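Local atomic coordinates of CBS domain-containing protein CBSX2, chloroplastic (Arabidopsis thaliana, PDB entry 4GQY), a protein that binds adenosine monophosphate through a pair of CBS domains and probably acts as an adenylate-sensing regulator of thioredoxins in the plant chloroplast. Residues 47-52 against 108-113; 55-60 against 92-97; 129-134 against 142-147. One frame throughout, in Å; residues are numbered along the deposited sequence.

Interaction 1: residues 47-52 against 108-113; sequences WTLVGV and PLVVRD. With AMP (adenosine monophosphate), chain E.
CD2 of Leu-49 points at the proline ring and lies 3.7 Å from CG of Pro-108. The side chains of Leu-49 and Val-110 pass each other, pointing in opposite directions. CD2 of Leu-49 is 3.5 Å from CG1 of Val-110, a tight fit for two methyls. The leucine can serve both partners because its CG stands opposite the backbone N (chi1 -179°), which sends the branch across to the other segment. Gly-51 lies beside the proline without a side chain, and its CA is 3.8 Å from CD of Pro-108. Val-52 closes the row, with CG1 3.9 Å from CB of Pro-108.

Val-52 and Pro-108 also touch AMP. CG1 of Val-52 packs 3.6 Å from C4 of the adenine, and CB of Pro-108 lies near N1. Leu-109 turns its side chain away from strand 49-52 and gives its backbone to the base. N of Leu-109 donates to N1 of AMP at 2.7 Å, and O of Leu-109 accepts from N6 of AMP at 3.0 Å. This pair of bonds reads the N1 and amino edge that distinguishes adenine.

Further out, Val-50 and Gly-51 form a beta bulge opposite Val-42. Val-52 is bonded through its backbone to Thr-105, which leads into the Pro-108 loop. Leu-49 also packs on Pro-133 and Val-135 of the second CBS repeat. The whole is an apolar seam between two CBS motifs, ending at the adenine pocket of a CBS pair.

Interaction 2: residues 55-60 against 92-97; sequences DYDLLA and ISKTYG. With AMP (adenosine monophosphate), chain E.
Lys-94 lays its aliphatic chain beside Ala-60, with CB of the lysine 3.8 Å from CB of the alanine. Beyond CG the chain is extended, and this carries NZ from helix 92-96 across to Asp-57. The two side chains meet at a slant. NZ of Lys-94 donates to OD1 of Asp-57 at 2.8 Å, in a salt bridge that uses the anti lone pair of the oxygen.

The carboxylate also holds the ribose of AMP. O3' of AMP donates to OD1 of Asp-57 at 2.6 Å, and O2' donates to OD2 at 2.7 Å. OD1 therefore takes one bond from the sugar and one from the lysine. OD2 accepts a further bond from the backbone N of Ser-54, so both oxygens are held and the carboxylate is unlikely to turn. Lys-94 acts mainly from the second shell, positioning the aspartate; its charge probably also favours the carboxylate form. An asparagine in place of Asp-57 would probably leave the ammonium of Lys-94 without its countercharge and weaken the grip on one ribose hydroxyl.

Tyr-56 borders the sugar, with CD2 3.7 Å from C3' of AMP. Its CG is opposite the backbone N (chi1 -174°), which brings the ring alongside the ribose, while its OH is bonded to Leu-125 O of the third subunit. At the far end, O of Ala-60 lies 3.6 Å from CA of Thr-95. The short helix 55-58 follows directly on strand 49-54. Leu-58 points away from helix 81-96 and packs on helix 25-35, so this short helix lies between the two longer ones.

Interaction 3: residues 129-134 against 142-147; sequences FRRLPV and IGILTR. With AMP (adenosine monophosphate), chain E; AMP (adenosine monophosphate), chain F.
Segment 129-134, which pairs with 142-147, forms one wall of the AMP pocket between the two CBS repeats. The ring of Phe-129 lies flat against the adenine, with C5 of AMP 3.5 Å above the ring plane and over its centre. Next to it the backbone N of Arg-130 donates to phosphate O2P at 2.7 Å, almost straight at 175°. NH1 of Arg-131 reaches O3P of the same phosphate at 3.0 Å, which lies in the guanidinium plane. NH2 of Arg-131 is hydrogen-bonded to OG1 of Thr-38. The chain of Arg-131 bends at chi3 (65°) to turn its end back to the ligand.

From Arg-131 on, the segment is a strand that pairs with 142-146 in the antiparallel beta hairpin of the CBS motif. Leu-132 and Leu-145 are a hydrogen-bonded pair, linked by N to O bonds in both directions. Val-134 faces both Ile-142 and Gly-143 in a classic bulge, and its O accepts from both backbone nitrogens. On the other face, CD1 of Ile-144 packs 3.6 Å from CA of Pro-133.

At the helix start, N of Arg-147 donates to O of Arg-130 at 2.9 Å. The two arginine side chains cross at about a right angle, their guanidinium planes 50° apart. NH2 of Arg-147 donates to O1P of the second AMP at 2.6 Å. A water accepts from NH2 of Arg-130 and lies within hydrogen-bonding distance of O3P of that phosphate. Asp-55 of the third subunit forms salt bridges with both arginines.

How the interactions relate
All three interactions touch the same AMP, each at a different part. Interaction 1 meets the adenine, interaction 2 the ribose, and interaction 3 the phosphate and one face of the base. Interaction 3 is a buried hairpin within one CBS repeat, held by backbone bonds. Interaction 1 is partly buried and apolar, and joins the two repeats. Interaction 2 is buried but farther from the chain centre, and rests on a salt bridge between helices. Interactions 1 and 3 adjoin through Val-111 and Pro-133. Interactions 1 and 2 touch where O of Val-52 packs near OD2 of Asp-57. Interactions 2 and 3 both reach the third subunit.

Interaction 1: residues 47-52 against 108-113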
loop_
_atom_site.group_PDB
_atom_site.type_symbol
_atom_site.label_atom_id
_atom_site.label_comp_id
_atom_site.label_asym_id
_atom_site.label_seq_id
_atom_site.Cartn_x
_atom_site.Cartn_y
_atom_site.Cartn_z
ATOM N N TRP A 47 -14.224 22.237 -10.021
ATOM C CA TRP A 47 -12.945 21.609 -10.366
ATOM C C TRP A 47 -12.137 21.133 -9.168
ATOM O O TRP A 47 -10.922 20.941 -9.257
ATOM C CB TRP A 47 -12.105 22.509 -11.270
ATOM C CG TRP A 47 -12.445 22.298 -12.696
ATOM C CD1 TRP A 47 -13.592 22.684 -13.327
ATOM C CD2 TRP A 47 -11.638 21.648 -13.685
ATOM N NE1 TRP A 47 -13.548 22.311 -14.644
ATOM C CE2 TRP A 47 -12.362 21.678 -14.892
ATOM C CE3 TRP A 47 -10.373 21.057 -13.667
ATOM C CZ2 TRP A 47 -11.861 21.119 -16.079
ATOM C CZ3 TRP A 47 -9.875 20.502 -14.854
ATOM C CH2 TRP A 47 -10.619 20.541 -16.038
ATOM N N THR A 48 -12.823 20.957 -8.049
ATOM C CA THR A 48 -12.278 20.268 -6.891
ATOM C C THR A 48 -12.171 18.777 -7.218
ATOM O O THR A 48 -13.124 18.180 -7.732
ATOM C CB THR A 48 -13.244 20.426 -5.727
ATOM O OG1 THR A 48 -13.418 21.827 -5.461
ATOM C CG2 THR A 48 -12.719 19.714 -4.482
ATOM N N LEU A 49 -11.030 18.165 -6.918
ATOM C CA LEU A 49 -10.874 16.722 -7.161
ATOM C C LEU A 49 -11.684 15.929 -6.158
ATOM O O LEU A 49 -11.427 16.033 -4.955
ATOM C CB LEU A 49 -9.411 16.314 -7.028
ATOM C CG LEU A 49 -9.320 14.818 -7.304
ATOM C CD1 LEU A 49 -9.575 14.567 -8.784
ATOM C CD2 LEU A 49 -7.977 14.346 -6.891
ATOM N N VAL A 50 -12.669 15.155 -6.628
ATOM C CA VAL A 50 -13.486 14.360 -5.706
ATOM C C VAL A 50 -13.337 12.860 -5.891
ATOM O O VAL A 50 -13.794 12.084 -5.053
ATOM C CB VAL A 50 -15.008 14.683 -5.755
ATOM C CG1 VAL A 50 -15.260 16.169 -5.498
ATOM C CG2 VAL A 50 -15.609 14.240 -7.088
ATOM N N GLY A 51 -12.721 12.419 -6.975
ATOM C CA GLY A 51 -12.547 10.977 -7.075
ATOM C C GLY A 51 -11.642 10.547 -8.198
ATOM O O GLY A 51 -11.116 11.390 -8.928
ATOM N N VAL A 52 -11.427 9.244 -8.316
ATOM C CA VAL A 52 -10.782 8.698 -9.492
ATOM C C VAL A 52 -11.589 7.478 -9.930
ATOM O O VAL A 52 -11.959 6.641 -9.096
ATOM C CB VAL A 52 -9.311 8.303 -9.244
ATOM C CG1 VAL A 52 -9.174 7.292 -8.094
ATOM C CG2 VAL A 52 -8.707 7.708 -10.514
ATOM N N PRO A 108 -9.095 10.295 -3.506
ATOM C CA PRO A 108 -7.875 9.527 -3.797
ATOM C C PRO A 108 -6.636 10.130 -3.154
ATOM O O PRO A 108 -6.675 11.278 -2.727
ATOM C CB PRO A 108 -7.753 9.621 -5.322
ATOM C CG PRO A 108 -8.519 10.857 -5.707
ATOM C CD PRO A 108 -9.629 10.989 -4.689
ATOM N N LEU A 109 -5.554 9.359 -3.083
ATOM C CA LEU A 109 -4.262 9.912 -2.707
ATOM C C LEU A 109 -3.813 10.834 -3.824
ATOM O O LEU A 109 -4.001 10.526 -5.011
ATOM C CB LEU A 109 -3.214 8.811 -2.526
ATOM C CG LEU A 109 -3.404 7.819 -1.382
ATOM C CD1 LEU A 109 -2.188 6.923 -1.233
ATOM C CD2 LEU A 109 -3.712 8.552 -0.086
ATOM N N VAL A 110 -3.216 11.960 -3.443
ATOM C CA VAL A 110 -2.807 12.973 -4.405
ATOM C C VAL A 110 -1.452 13.566 -4.047
ATOM O O VAL A 110 -0.968 13.387 -2.923
ATOM C CB VAL A 110 -3.830 14.120 -4.512
ATOM C CG1 VAL A 110 -5.203 13.577 -4.910
ATOM C CG2 VAL A 110 -3.892 14.926 -3.200
ATOM N N VAL A 111 -0.850 14.243 -5.027
ATOM C CA VAL A 111 0.384 15.002 -4.827
ATOM C C VAL A 111 0.212 16.443 -5.300
ATOM O O VAL A 111 -0.791 16.779 -5.962
ATOM C CB VAL A 111 1.547 14.403 -5.611
ATOM C CG1 VAL A 111 1.886 13.014 -5.068
ATOM C CG2 VAL A 111 1.195 14.355 -7.114
ATOM N N ARG A 112 1.195 17.277 -4.958
ATOM C CA ARG A 112 1.258 18.668 -5.411
ATOM C C ARG A 112 2.175 18.741 -6.629
ATOM O O ARG A 112 3.041 17.874 -6.802
ATOM C CB ARG A 112 1.852 19.540 -4.291
ATOM C CG ARG A 112 1.015 19.602 -3.008
ATOM C CD ARG A 112 -0.260 20.411 -3.255
ATOM N NE ARG A 112 0.107 21.744 -3.737
ATOM C CZ ARG A 112 0.394 22.766 -2.929
ATOM N NH1 ARG A 112 0.316 22.602 -1.609
ATOM N NH2 ARG A 112 0.743 23.955 -3.430
ATOM N N ASP A 113 2.013 19.771 -7.464
ATOM C CA ASP A 113 2.890 19.934 -8.623
ATOM C C ASP A 113 4.343 20.212 -8.236
ATOM O O ASP A 113 5.259 19.982 -9.039
ATOM C CB ASP A 113 2.359 20.984 -9.616
ATOM C CG ASP A 113 2.232 22.396 -9.014
ATOM O OD1 ASP A 113 2.335 22.589 -7.779
ATOM O OD2 ASP A 113 1.994 23.330 -9.805
HETATM P P AMP E . -5.452 1.585 -10.954
HETATM O O1P AMP E . -5.043 0.137 -11.171
HETATM O O2P AMP E . -4.395 2.441 -10.255
HETATM O O3P AMP E . -6.067 2.211 -12.192
HETATM O "O5'" AMP E . -6.681 1.539 -9.940
HETATM C "C5'" AMP E . -6.797 0.512 -8.969
HETATM C "C4'" AMP E . -7.813 0.879 -7.915
HETATM O "O4'" AMP E . -7.263 1.929 -7.070
HETATM C "C3'" AMP E . -9.145 1.412 -8.435
HETATM O "O3'" AMP E . -10.185 1.074 -7.514
HETATM C "C2'" AMP E . -8.942 2.924 -8.396
HETATM O "O2'" AMP E . -10.146 3.661 -8.304
HETATM C "C1'" AMP E . -8.070 3.096 -7.146
HETATM N N9 AMP E . -7.157 4.238 -7.237
HETATM C C8 AMP E . -6.464 4.549 -8.358
HETATM N N7 AMP E . -5.682 5.647 -8.167
HETATM C C5 AMP E . -5.878 6.049 -6.900
HETATM C C6 AMP E . -5.385 7.148 -6.059
HETATM N N6 AMP E . -4.488 8.030 -6.558
HETATM N N1 AMP E . -5.839 7.220 -4.787
HETATM C C2 AMP E . -6.722 6.345 -4.274
HETATM N N3 AMP E . -7.226 5.334 -4.996
HETATM C C4 AMP E . -6.854 5.134 -6.289
#

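Interaction 2: residues 55-60 against 92-97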
loop_
_atom_site.group_PDB
_atom_site.type_symbol
_atom_site.label_atom_id
_atom_site.label_comp_id
_atom_site.label_asym_id
_atom_site.label_seq_id
_atom_site.Cartn_x
_atom_site.Cartn_y
_atom_site.Cartn_z
ATOM N N ASP A 55 -10.188 2.095 -15.276
ATOM C CA ASP A 55 -10.580 0.873 -15.992
ATOM C C ASP A 55 -10.748 -0.300 -15.006
ATOM O O ASP A 55 -11.647 -1.145 -15.171
ATOM C CB ASP A 55 -9.610 0.527 -17.137
ATOM C CG ASP A 55 -8.131 0.429 -16.688
ATOM O OD1 ASP A 55 -7.838 0.277 -15.467
ATOM O OD2 ASP A 55 -7.242 0.499 -17.585
ATOM N N TYR A 56 -9.926 -0.318 -13.956
ATOM C CA TYR A 56 -10.064 -1.336 -12.917
ATOM C C TYR A 56 -11.471 -1.337 -12.361
ATOM O O TYR A 56 -12.081 -2.402 -12.198
ATOM C CB TYR A 56 -9.096 -1.123 -11.758
ATOM C CG TYR A 56 -9.158 -2.264 -10.757
ATOM C CD1 TYR A 56 -8.614 -3.508 -11.070
ATOM C CD2 TYR A 56 -9.777 -2.111 -9.519
ATOM C CE1 TYR A 56 -8.681 -4.560 -10.185
ATOM C CE2 TYR A 56 -9.847 -3.162 -8.619
ATOM C CZ TYR A 56 -9.292 -4.374 -8.954
ATOM O OH TYR A 56 -9.357 -5.412 -8.058
ATOM N N ASP A 57 -11.970 -0.140 -12.061
ATOM C CA ASP A 57 -13.314 0.021 -11.513
ATOM C C ASP A 57 -14.411 -0.431 -12.497
ATOM O O ASP A 57 -15.412 -1.006 -12.085
ATOM C CB ASP A 57 -13.524 1.480 -11.097
ATOM C CG ASP A 57 -12.471 1.955 -10.108
ATOM O OD1 ASP A 57 -12.244 1.228 -9.115
ATOM O OD2 ASP A 57 -11.855 3.034 -10.329
ATOM N N LEU A 58 -14.214 -0.205 -13.796
ATOM C CA LEU A 58 -15.219 -0.633 -14.779
ATOM C C LEU A 58 -15.238 -2.156 -14.932
ATOM O O LEU A 58 -16.267 -2.733 -15.286
ATOM C CB LEU A 58 -14.976 0.024 -16.141
ATOM C CG LEU A 58 -15.024 1.555 -16.175
ATOM C CD1 LEU A 58 -14.679 2.092 -17.569
ATOM C CD2 LEU A 58 -16.389 2.031 -15.758
ATOM N N LEU A 59 -14.109 -2.812 -14.657
ATOM C CA LEU A 59 -14.070 -4.275 -14.769
ATOM C C LEU A 59 -15.140 -4.959 -13.924
ATOM O O LEU A 59 -15.582 -6.056 -14.255
ATOM C CB LEU A 59 -12.707 -4.835 -14.365
ATOM C CG LEU A 59 -11.522 -4.631 -15.299
ATOM C CD1 LEU A 59 -10.262 -5.187 -14.613
ATOM C CD2 LEU A 59 -11.750 -5.306 -16.645
ATOM N N ALA A 60 -15.559 -4.317 -12.839
ATOM C CA ALA A 60 -16.527 -4.929 -11.935
ATOM C C ALA A 60 -17.961 -4.949 -12.486
ATOM O O ALA A 60 -18.814 -5.701 -11.998
ATOM C CB ALA A 60 -16.483 -4.249 -10.573
ATOM N N ILE A 92 -21.583 -4.059 -4.824
ATOM C CA ILE A 92 -22.880 -4.030 -5.497
ATOM C C ILE A 92 -22.990 -2.756 -6.325
ATOM O O ILE A 92 -23.446 -2.785 -7.476
ATOM C CB ILE A 92 -24.040 -4.105 -4.479
ATOM C CG1 ILE A 92 -23.995 -5.439 -3.720
ATOM C CG2 ILE A 92 -25.389 -3.956 -5.181
ATOM C CD1 ILE A 92 -24.925 -5.486 -2.511
ATOM N N SER A 93 -22.535 -1.647 -5.741
ATOM C CA SER A 93 -22.546 -0.356 -6.414
ATOM C C SER A 93 -21.718 -0.381 -7.684
ATOM O O SER A 93 -22.124 0.160 -8.703
ATOM C CB SER A 93 -22.053 0.756 -5.477
ATOM O OG SER A 93 -22.937 0.910 -4.372
ATOM N N LYS A 94 -20.563 -1.021 -7.641
ATOM C CA LYS A 94 -19.752 -1.085 -8.842
ATOM C C LYS A 94 -20.380 -2.007 -9.856
ATOM O O LYS A 94 -20.306 -1.753 -11.057
ATOM C CB LYS A 94 -18.348 -1.577 -8.524
ATOM C CG LYS A 94 -17.442 -0.527 -7.940
ATOM C CD LYS A 94 -16.058 -1.130 -7.802
ATOM C CE LYS A 94 -14.984 -0.069 -7.684
ATOM N NZ LYS A 94 -13.629 -0.711 -7.729
ATOM N N THR A 95 -20.989 -3.088 -9.380
ATOM C CA THR A 95 -21.546 -4.063 -10.309
ATOM C C THR A 95 -22.742 -3.486 -11.071
ATOM O O THR A 95 -22.901 -3.761 -12.255
ATOM C CB THR A 95 -21.930 -5.361 -9.604
ATOM O OG1 THR A 95 -20.842 -5.798 -8.778
ATOM C CG2 THR A 95 -22.253 -6.446 -10.625
ATOM N N TYR A 96 -23.559 -2.661 -10.410
ATOM C CA TYR A 96 -24.783 -2.164 -11.041
ATOM C C TYR A 96 -24.849 -0.640 -11.258
ATOM O O TYR A 96 -25.879 -0.103 -11.692
ATOM C CB TYR A 96 -26.021 -2.695 -10.298
ATOM C CG TYR A 96 -26.084 -4.204 -10.337
ATOM C CD1 TYR A 96 -26.428 -4.867 -11.502
ATOM C CD2 TYR A 96 -25.763 -4.959 -9.231
ATOM C CE1 TYR A 96 -26.465 -6.249 -11.561
ATOM C CE2 TYR A 96 -25.786 -6.348 -9.279
ATOM C CZ TYR A 96 -26.143 -6.979 -10.445
ATOM O OH TYR A 96 -26.169 -8.355 -10.498
ATOM N N GLY A 97 -23.741 0.045 -11.001
ATOM C CA GLY A 97 -23.682 1.487 -11.179
ATOM C C GLY A 97 -24.125 2.042 -12.528
ATOM O O GLY A 97 -23.924 1.422 -13.566
HETATM P P AMP E . -5.452 1.585 -10.954
HETATM O O1P AMP E . -5.043 0.137 -11.171
HETATM O O2P AMP E . -4.395 2.441 -10.255
HETATM O O3P AMP E . -6.067 2.211 -12.192
HETATM O "O5'" AMP E . -6.681 1.539 -9.940
HETATM C "C5'" AMP E . -6.797 0.512 -8.969
HETATM C "C4'" AMP E . -7.813 0.879 -7.915
HETATM O "O4'" AMP E . -7.263 1.929 -7.070
HETATM C "C3'" AMP E . -9.145 1.412 -8.435
HETATM O "O3'" AMP E . -10.185 1.074 -7.514
HETATM C "C2'" AMP E . -8.942 2.924 -8.396
HETATM O "O2'" AMP E . -10.146 3.661 -8.304
HETATM C "C1'" AMP E . -8.070 3.096 -7.146
HETATM N N9 AMP E . -7.157 4.238 -7.237
HETATM C C8 AMP E . -6.464 4.549 -8.358
HETATM N N7 AMP E . -5.682 5.647 -8.167
HETATM C C5 AMP E . -5.878 6.049 -6.900
HETATM C C6 AMP E . -5.385 7.148 -6.059
HETATM N N6 AMP E . -4.488 8.030 -6.558
HETATM N N1 AMP E . -5.839 7.220 -4.787
HETATM C C2 AMP E . -6.722 6.345 -4.274
HETATM N N3 AMP E . -7.226 5.334 -4.996
HETATM C C4 AMP E . -6.854 5.134 -6.289
#

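Interaction 3: residues 129-134 against 142-147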
loop_
_atom_site.group_PDB
_atom_site.type_symbol
_atom_site.label_atom_id
_atom_site.label_comp_id
_atom_site.label_asym_id
_atom_site.label_seq_id
_atom_site.Cartn_x
_atom_site.Cartn_y
_atom_site.Cartn_z
ATOM N N PHE A 129 -0.566 2.270 -7.519
ATOM C CA PHE A 129 -1.585 2.940 -8.349
ATOM C C PHE A 129 -1.027 3.257 -9.726
ATOM O O PHE A 129 0.175 3.477 -9.868
ATOM C CB PHE A 129 -2.098 4.240 -7.696
ATOM C CG PHE A 129 -2.887 4.025 -6.425
ATOM C CD1 PHE A 129 -3.760 2.949 -6.293
ATOM C CD2 PHE A 129 -2.764 4.911 -5.360
ATOM C CE1 PHE A 129 -4.497 2.753 -5.119
ATOM C CE2 PHE A 129 -3.507 4.716 -4.179
ATOM C CZ PHE A 129 -4.358 3.631 -4.065
ATOM N N ARG A 130 -1.886 3.287 -10.743
ATOM C CA ARG A 130 -1.445 3.717 -12.076
ATOM C C ARG A 130 -1.152 5.224 -12.131
ATOM O O ARG A 130 -0.263 5.658 -12.859
ATOM C CB ARG A 130 -2.488 3.348 -13.146
ATOM C CG ARG A 130 -2.245 3.988 -14.531
ATOM C CD ARG A 130 -0.928 3.528 -15.165
ATOM N NE ARG A 130 -0.875 2.073 -15.290
ATOM C CZ ARG A 130 0.176 1.366 -15.715
ATOM N NH1 ARG A 130 1.303 1.978 -16.077
ATOM N NH2 ARG A 130 0.095 0.029 -15.771
ATOM N N ARG A 131 -1.893 6.013 -11.361
ATOM C CA ARG A 131 -1.789 7.469 -11.463
ATOM C C ARG A 131 -1.963 8.182 -10.124
ATOM O O ARG A 131 -2.658 7.699 -9.233
ATOM C CB ARG A 131 -2.841 8.000 -12.439
ATOM C CG ARG A 131 -4.271 7.771 -11.945
ATOM C CD ARG A 131 -5.283 7.921 -13.059
ATOM N NE ARG A 131 -5.123 6.903 -14.097
ATOM C CZ ARG A 131 -5.441 5.611 -13.945
ATOM N NH1 ARG A 131 -5.917 5.140 -12.785
ATOM N NH2 ARG A 131 -5.263 4.779 -14.963
ATOM N N LEU A 132 -1.317 9.338 -10.001
ATOM C CA LEU A 132 -1.554 10.276 -8.909
ATOM C C LEU A 132 -2.145 11.534 -9.489
ATOM O O LEU A 132 -1.486 12.244 -10.263
ATOM C CB LEU A 132 -0.247 10.615 -8.213
ATOM C CG LEU A 132 0.299 9.352 -7.575
ATOM C CD1 LEU A 132 1.719 9.562 -7.091
ATOM C CD2 LEU A 132 -0.638 9.021 -6.450
ATOM N N PRO A 133 -3.398 11.810 -9.141
ATOM C CA PRO A 133 -3.987 13.085 -9.535
ATOM C C PRO A 133 -3.205 14.179 -8.807
ATOM O O PRO A 133 -2.748 13.970 -7.687
ATOM C CB PRO A 133 -5.415 12.994 -9.001
ATOM C CG PRO A 133 -5.658 11.539 -8.748
ATOM C CD PRO A 133 -4.310 11.017 -8.301
ATOM N N VAL A 134 -2.983 15.294 -9.487
ATOM C CA VAL A 134 -2.179 16.397 -8.973
ATOM C C VAL A 134 -3.113 17.561 -8.733
ATOM O O VAL A 134 -3.822 17.976 -9.666
ATOM C CB VAL A 134 -1.132 16.834 -10.016
ATOM C CG1 VAL A 134 -0.103 17.778 -9.369
ATOM C CG2 VAL A 134 -0.429 15.617 -10.602
ATOM N N ILE A 142 -5.175 19.974 -11.026
ATOM C CA ILE A 142 -4.282 20.667 -11.944
ATOM C C ILE A 142 -3.403 19.748 -12.808
ATOM O O ILE A 142 -2.616 20.226 -13.643
ATOM C CB ILE A 142 -3.372 21.644 -11.194
ATOM C CG1 ILE A 142 -2.454 20.901 -10.215
ATOM C CG2 ILE A 142 -4.217 22.711 -10.490
ATOM C CD1 ILE A 142 -1.335 21.815 -9.602
ATOM N N GLY A 143 -3.494 18.438 -12.588
ATOM C CA GLY A 143 -2.719 17.519 -13.416
ATOM C C GLY A 143 -2.935 16.044 -13.112
ATOM O O GLY A 143 -3.678 15.711 -12.176
ATOM N N ILE A 144 -2.307 15.176 -13.914
ATOM C CA ILE A 144 -2.244 13.747 -13.632
ATOM C C ILE A 144 -0.799 13.277 -13.823
ATOM O O ILE A 144 -0.212 13.491 -14.875
ATOM C CB ILE A 144 -3.149 12.927 -14.570
ATOM C CG1 ILE A 144 -4.626 13.217 -14.319
ATOM C CG2 ILE A 144 -2.946 11.448 -14.332
ATOM C CD1 ILE A 144 -5.066 12.841 -12.948
ATOM N N LEU A 145 -0.217 12.639 -12.815
ATOM C CA LEU A 145 1.081 11.979 -12.991
ATOM C C LEU A 145 0.878 10.466 -13.073
ATOM O O LEU A 145 0.512 9.830 -12.076
ATOM C CB LEU A 145 2.012 12.259 -11.821
ATOM C CG LEU A 145 3.418 11.671 -11.996
ATOM C CD1 LEU A 145 4.258 12.527 -12.936
ATOM C CD2 LEU A 145 4.092 11.552 -10.651
ATOM N N THR A 146 1.133 9.868 -14.231
ATOM C CA THR A 146 1.019 8.395 -14.335
ATOM C C THR A 146 2.348 7.718 -14.071
ATOM O O THR A 146 3.409 8.363 -14.017
ATOM C CB THR A 146 0.631 7.969 -15.721
ATOM O OG1 THR A 146 1.624 8.466 -16.630
ATOM C CG2 THR A 146 -0.744 8.505 -16.086
ATOM N N ARG A 147 2.290 6.403 -13.935
ATOM C CA ARG A 147 3.498 5.602 -13.903
ATOM C C ARG A 147 4.325 5.848 -15.181
ATOM O O ARG A 147 5.549 6.038 -15.120
ATOM C CB ARG A 147 3.110 4.136 -13.724
ATOM C CG ARG A 147 4.229 3.259 -13.239
ATOM C CD ARG A 147 3.666 2.215 -12.326
ATOM N NE ARG A 147 3.353 1.000 -13.034
ATOM C CZ ARG A 147 2.652 0.001 -12.517
ATOM N NH1 ARG A 147 2.176 0.093 -11.277
ATOM N NH2 ARG A 147 2.439 -1.087 -13.244
HETATM P P AMP E . -5.452 1.585 -10.954
HETATM O O1P AMP E . -5.043 0.137 -11.171
HETATM O O2P AMP E . -4.395 2.441 -10.255
HETATM O O3P AMP E . -6.067 2.211 -12.192
HETATM O "O5'" AMP E . -6.681 1.539 -9.940
HETATM C "C5'" AMP E . -6.797 0.512 -8.969
HETATM C "C4'" AMP E . -7.813 0.879 -7.915
HETATM O "O4'" AMP E . -7.263 1.929 -7.070
HETATM C "C3'" AMP E . -9.145 1.412 -8.435
HETATM O "O3'" AMP E . -10.185 1.074 -7.514
HETATM C "C2'" AMP E . -8.942 2.924 -8.396
HETATM O "O2'" AMP E . -10.146 3.661 -8.304
HETATM C "C1'" AMP E . -8.070 3.096 -7.146
HETATM N N9 AMP E . -7.157 4.238 -7.237
HETATM C C8 AMP E . -6.464 4.549 -8.358
HETATM N N7 AMP E . -5.682 5.647 -8.167
HETATM C C5 AMP E . -5.878 6.049 -6.900
HETATM C C6 AMP E . -5.385 7.148 -6.059
HETATM N N6 AMP E . -4.488 8.030 -6.558
HETATM N N1 AMP E . -5.839 7.220 -4.787
HETATM C C2 AMP E . -6.722 6.345 -4.274
HETATM N N3 AMP E . -7.226 5.334 -4.996
HETATM C C4 AMP E . -6.854 5.134 -6.289
HETATM P P AMP F . 1.533 -4.660 -13.568
HETATM O O1P AMP F . 1.414 -3.442 -12.651
HETATM O O2P AMP F . 0.302 -5.527 -13.604
HETATM O O3P AMP F . 2.122 -4.404 -14.924
HETATM O "O5'" AMP F . 2.659 -5.532 -12.867
HETATM C "C5'" AMP F . 2.710 -5.680 -11.451
HETATM C "C4'" AMP F . 3.674 -6.777 -11.079
HETATM O "O4'" AMP F . 3.094 -8.059 -11.473
HETATM C "C3'" AMP F . 5.033 -6.696 -11.775
HETATM O "O3'" AMP F . 6.044 -7.300 -10.965
HETATM C "C2'" AMP F . 4.823 -7.551 -13.020
HETATM O "O2'" AMP F . 6.010 -8.077 -13.583
HETATM C "C1'" AMP F . 3.873 -8.646 -12.502
HETATM N N9 AMP F . 2.944 -9.125 -13.525
HETATM C C8 AMP F . 2.319 -8.338 -14.408
HETATM N N7 AMP F . 1.529 -9.087 -15.226
HETATM C C5 AMP F . 1.637 -10.378 -14.858
HETATM C C6 AMP F . 1.064 -11.679 -15.304
HETATM N N6 AMP F . 0.190 -11.749 -16.335
HETATM N N1 AMP F . 1.443 -12.781 -14.629
HETATM C C2 AMP F . 2.313 -12.727 -13.595
HETATM N N3 AMP F . 2.873 -11.584 -13.137
HETATM C C4 AMP F . 2.582 -10.398 -13.729
HETATM O O HOH W 1 2.524 2.246 -9.384
HETATM O O HOH W 2 1.755 -1.847 -16.297
#